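Local coordinates for protein nadph-flavin oxidoreductase (Vibrio harveyi, PDB 1BKJ) that catalyses the NADPH-dependent reduction of FMN to FMNH2 and supplies the reduced flavin to luciferase for bioluminescence, at residues 68-73 with 127-132. Sequence-based numbering, arbitrary orientation.
Sequences AYVESA and VYIGGL. With FMN (flavin mononucleotide), chain D.
The side chains of V127 and Y69 cross at about a right angle, and V127 CG1 lies 4.0 Å from Y69 CD2, in a direction oblique to the ring. The two methyls of V127 divide the work. CG1 sits between the backbone N and the carbonyl carbon (chi1 63°) and faces the tyrosine, while V127 CG2 packs against the pyrimidine side of the flavin, 3.5 Å from FMN N1. Y128, next along strand 125-129, turns away from helix 69-72. Its CB rests against FMN C7 and C8, the flavin methyl C8M lies over one face of its ring, and its OH is hydrogen-bonded to Q113 of helix 98-121. I129 again faces the helix, with CG1 anti to the carbonyl carbon. From there I129 CD1 comes in at the Y69 ring edge, near the ring plane and 3.7 Å from Y69 CE2. I129 CG1 meets V70 CG2 at 4.1 Å. No hydrogen bond joins the two segments, and the join is small, 145 Å² over both sides.

This is the FMN site of the nitroreductase fold: strand 125-129 is an outermost strand of the chain's four-stranded antiparallel sheet, and the turn after it receives the isoalloxazine. Across the site, Y69 OH is 3.0 Å from FMN O2, within hydrogen-bonding distance, although Q67 OE1 offers its proton a second, weaker acceptor. At G130 the backbone takes over from side chains. G130 N donates to FMN N5 at 3.0 Å, with an N-H...N5 angle of 162°, and makes a weak second approach to O4. The next amide in the chain, G131 N, donates to that same FMN O4 at 3.3 Å, with an N-H...O4 angle of 146°.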
ATOM      1  N   ALA A  68     -16.188  17.417   3.992  1.00 17.25           N
ATOM      2  CA  ALA A  68     -16.432  18.427   2.955  1.00 17.34           C
ATOM      3  C   ALA A  68     -15.430  18.533   1.800  1.00 17.26           C
ATOM      4  O   ALA A  68     -15.824  18.801   0.659  1.00 17.65           O
ATOM      5  CB  ALA A  68     -16.637  19.795   3.604  1.00 18.59           C
ATOM      6  N   TYR A  69     -14.159  18.277   2.083  1.00 16.16           N
ATOM      7  CA  TYR A  69     -13.115  18.328   1.076  1.00 16.03           C
ATOM      8  C   TYR A  69     -13.204  17.251  -0.019  1.00 15.97           C
ATOM      9  O   TYR A  69     -12.480  17.298  -1.006  1.00 16.08           O
ATOM     10  CB  TYR A  69     -11.735  18.358   1.729  1.00 16.73           C
ATOM     11  CG  TYR A  69     -11.616  17.584   3.017  1.00 16.43           C
ATOM     12  CD1 TYR A  69     -11.993  18.176   4.241  1.00 16.67           C
ATOM     13  CD2 TYR A  69     -11.136  16.253   3.028  1.00 16.44           C
ATOM     14  CE1 TYR A  69     -11.895  17.462   5.462  1.00 17.37           C
ATOM     15  CE2 TYR A  69     -11.035  15.524   4.241  1.00 16.60           C
ATOM     16  CZ  TYR A  69     -11.418  16.138   5.451  1.00 17.42           C
ATOM     17  OH  TYR A  69     -11.324  15.455   6.641  1.00 17.41           O
ATOM     18  N   VAL A  70     -14.125  16.305   0.144  1.00 15.86           N
ATOM     19  CA  VAL A  70     -14.357  15.279  -0.870  1.00 15.67           C
ATOM     20  C   VAL A  70     -15.154  15.960  -1.989  1.00 15.95           C
ATOM     21  O   VAL A  70     -14.969  15.633  -3.154  1.00 15.88           O
ATOM     22  CB  VAL A  70     -15.118  14.082  -0.289  1.00 14.63           C
ATOM     23  CG1 VAL A  70     -15.595  13.124  -1.385  1.00 15.03           C
ATOM     24  CG2 VAL A  70     -14.248  13.353   0.711  1.00 14.18           C
ATOM     25  N   GLU A  71     -15.998  16.932  -1.628  1.00 16.77           N
ATOM     26  CA  GLU A  71     -16.792  17.673  -2.612  1.00 17.17           C
ATOM     27  C   GLU A  71     -16.024  18.864  -3.206  1.00 17.90           C
ATOM     28  O   GLU A  71     -16.116  19.107  -4.411  1.00 19.48           O
ATOM     29  CB  GLU A  71     -18.123  18.144  -2.005  1.00 17.64           C
ATOM     30  N   SER A  72     -15.214  19.547  -2.394  1.00 17.81           N
ATOM     31  CA  SER A  72     -14.470  20.726  -2.847  1.00 17.86           C
ATOM     32  C   SER A  72     -13.154  20.480  -3.589  1.00 18.00           C
ATOM     33  O   SER A  72     -12.642  21.379  -4.268  1.00 18.61           O
ATOM     34  CB  SER A  72     -14.273  21.710  -1.693  1.00 18.15           C
ATOM     35  OG  SER A  72     -13.414  21.177  -0.704  1.00 20.18           O
ATOM     36  N   ALA A  73     -12.620  19.262  -3.487  1.00 17.55           N
ATOM     37  CA  ALA A  73     -11.379  18.884  -4.183  1.00 17.24           C
ATOM     38  C   ALA A  73     -11.554  18.977  -5.704  1.00 16.91           C
ATOM     39  O   ALA A  73     -12.657  18.742  -6.214  1.00 16.42           O
ATOM     40  CB  ALA A  73     -10.990  17.460  -3.811  1.00 17.39           C
ATOM     41  N   VAL A 127      -5.123  14.219   0.277  1.00 12.76           N
ATOM     42  CA  VAL A 127      -5.424  13.487   1.494  1.00 12.45           C
ATOM     43  C   VAL A 127      -6.137  12.199   1.125  1.00 12.08           C
ATOM     44  O   VAL A 127      -7.002  12.189   0.256  1.00 11.95           O
ATOM     45  CB  VAL A 127      -6.282  14.348   2.519  1.00 12.30           C
ATOM     46  CG1 VAL A 127      -7.654  14.712   1.962  1.00 12.63           C
ATOM     47  CG2 VAL A 127      -6.420  13.638   3.878  1.00 12.15           C
ATOM     48  N   TYR A 128      -5.750  11.111   1.782  1.00 12.31           N
ATOM     49  CA  TYR A 128      -6.399   9.816   1.567  1.00 12.26           C
ATOM     50  C   TYR A 128      -7.725   9.857   2.326  1.00 12.50           C
ATOM     51  O   TYR A 128      -7.835  10.581   3.320  1.00 12.39           O
ATOM     52  CB  TYR A 128      -5.578   8.688   2.157  1.00 11.86           C
ATOM     53  CG  TYR A 128      -4.348   8.263   1.419  1.00 11.60           C
ATOM     54  CD1 TYR A 128      -3.127   8.922   1.617  1.00 11.23           C
ATOM     55  CD2 TYR A 128      -4.383   7.164   0.540  1.00 10.95           C
ATOM     56  CE1 TYR A 128      -1.951   8.500   0.958  1.00 10.79           C
ATOM     57  CE2 TYR A 128      -3.215   6.733  -0.129  1.00 10.55           C
ATOM     58  CZ  TYR A 128      -2.006   7.413   0.090  1.00 10.84           C
ATOM     59  OH  TYR A 128      -0.867   7.030  -0.541  1.00 10.72           O
ATOM     60  N   ILE A 129      -8.737   9.132   1.843  1.00 11.93           N
ATOM     61  CA  ILE A 129     -10.056   9.089   2.484  1.00 11.95           C
ATOM     62  C   ILE A 129     -10.472   7.629   2.736  1.00 12.25           C
ATOM     63  O   ILE A 129     -11.078   6.983   1.869  1.00 12.09           O
ATOM     64  CB  ILE A 129     -11.166   9.853   1.636  1.00 12.19           C
ATOM     65  CG1 ILE A 129     -10.753  11.312   1.327  1.00 12.39           C
ATOM     66  CG2 ILE A 129     -12.541   9.823   2.350  1.00 12.10           C
ATOM     67  CD1 ILE A 129     -10.602  12.232   2.523  1.00 12.70           C
ATOM     68  N   GLY A 130     -10.132   7.122   3.922  1.00 11.87           N
ATOM     69  CA  GLY A 130     -10.486   5.763   4.295  1.00 12.65           C
ATOM     70  C   GLY A 130     -11.870   5.694   4.915  1.00 13.20           C
ATOM     71  O   GLY A 130     -12.415   4.602   5.107  1.00 13.71           O
ATOM     72  N   GLY A 131     -12.444   6.872   5.187  1.00 13.51           N
ATOM     73  CA  GLY A 131     -13.772   7.002   5.765  1.00 13.43           C
ATOM     74  C   GLY A 131     -14.891   6.373   4.952  1.00 13.53           C
ATOM     75  O   GLY A 131     -15.927   6.036   5.511  1.00 14.03           O
ATOM     76  N   LEU A 132     -14.667   6.197   3.647  1.00 13.35           N
ATOM     77  CA  LEU A 132     -15.626   5.566   2.739  1.00 13.56           C
ATOM     78  C   LEU A 132     -15.999   4.146   3.153  1.00 13.32           C
ATOM     79  O   LEU A 132     -17.109   3.687   2.868  1.00 12.62           O
ATOM     80  CB  LEU A 132     -15.055   5.512   1.312  1.00 14.47           C
ATOM     81  CG  LEU A 132     -14.933   6.815   0.516  1.00 15.25           C
ATOM     82  CD1 LEU A 132     -14.347   6.517  -0.866  1.00 15.38           C
ATOM     83  CD2 LEU A 132     -16.299   7.478   0.395  1.00 15.17           C
TER
HETATM   84  N1  FMN D 241      -7.557  11.905   6.664  1.00 12.32           N
HETATM   85  C2  FMN D 241      -8.806  12.480   6.685  1.00 12.77           C
HETATM   86  O2  FMN D 241      -9.050  13.596   7.065  1.00 13.92           O
HETATM   87  N3  FMN D 241      -9.808  11.601   6.294  1.00 13.10           N
HETATM   88  C4  FMN D 241      -9.695  10.192   6.106  1.00 12.97           C
HETATM   89  O4  FMN D 241     -10.714   9.562   5.892  1.00 14.65           O
HETATM   90  C4A FMN D 241      -8.357   9.684   6.209  1.00 12.67           C
HETATM   91  N5  FMN D 241      -8.173   8.379   5.768  1.00 12.23           N
HETATM   92  C5A FMN D 241      -6.880   7.878   5.556  1.00 11.50           C
HETATM   93  C6  FMN D 241      -6.766   6.625   4.981  1.00 11.86           C
HETATM   94  C7  FMN D 241      -5.507   6.102   4.690  1.00 11.58           C
HETATM   95  C7M FMN D 241      -5.462   4.788   3.855  1.00 11.89           C
HETATM   96  C8  FMN D 241      -4.340   6.844   5.030  1.00 11.79           C
HETATM   97  C8M FMN D 241      -2.952   6.312   4.880  1.00 10.46           C
HETATM   98  C9  FMN D 241      -4.444   8.087   5.599  1.00 11.32           C
HETATM   99  C9A FMN D 241      -5.730   8.647   5.870  1.00 11.70           C
HETATM  100  N10 FMN D 241      -5.928   9.982   6.381  1.00 12.66           N
HETATM  101  C10 FMN D 241      -7.230  10.540   6.462  1.00 12.23           C
HETATM  102  C1' FMN D 241      -4.888  10.852   6.523  1.00 12.59           C
HETATM  103  C2' FMN D 241      -4.328  11.060   7.911  1.00 13.09           C
HETATM  104  O2' FMN D 241      -5.123  11.104   9.019  1.00 13.30           O
HETATM  105  C3' FMN D 241      -2.883  11.308   8.033  1.00 14.23           C
HETATM  106  O3' FMN D 241      -2.058  10.694   7.075  1.00 14.76           O
HETATM  107  C4' FMN D 241      -2.205  11.564   9.351  1.00 14.16           C
HETATM  108  O4' FMN D 241      -2.974  11.901  10.481  1.00 17.45           O
HETATM  109  C5' FMN D 241      -0.786  11.869   9.408  1.00 14.17           C
HETATM  110  O5' FMN D 241      -0.763  13.265   8.980  1.00 14.48           O
HETATM  111  P   FMN D 241      -0.095  13.803   7.594  1.00 14.02           P
HETATM  112  O1P FMN D 241       1.326  13.587   7.792  1.00 14.95           O
HETATM  113  O2P FMN D 241      -0.574  15.205   7.522  1.00 14.16           O
HETATM  114  O3P FMN D 241      -0.526  12.930   6.477  1.00 15.05           O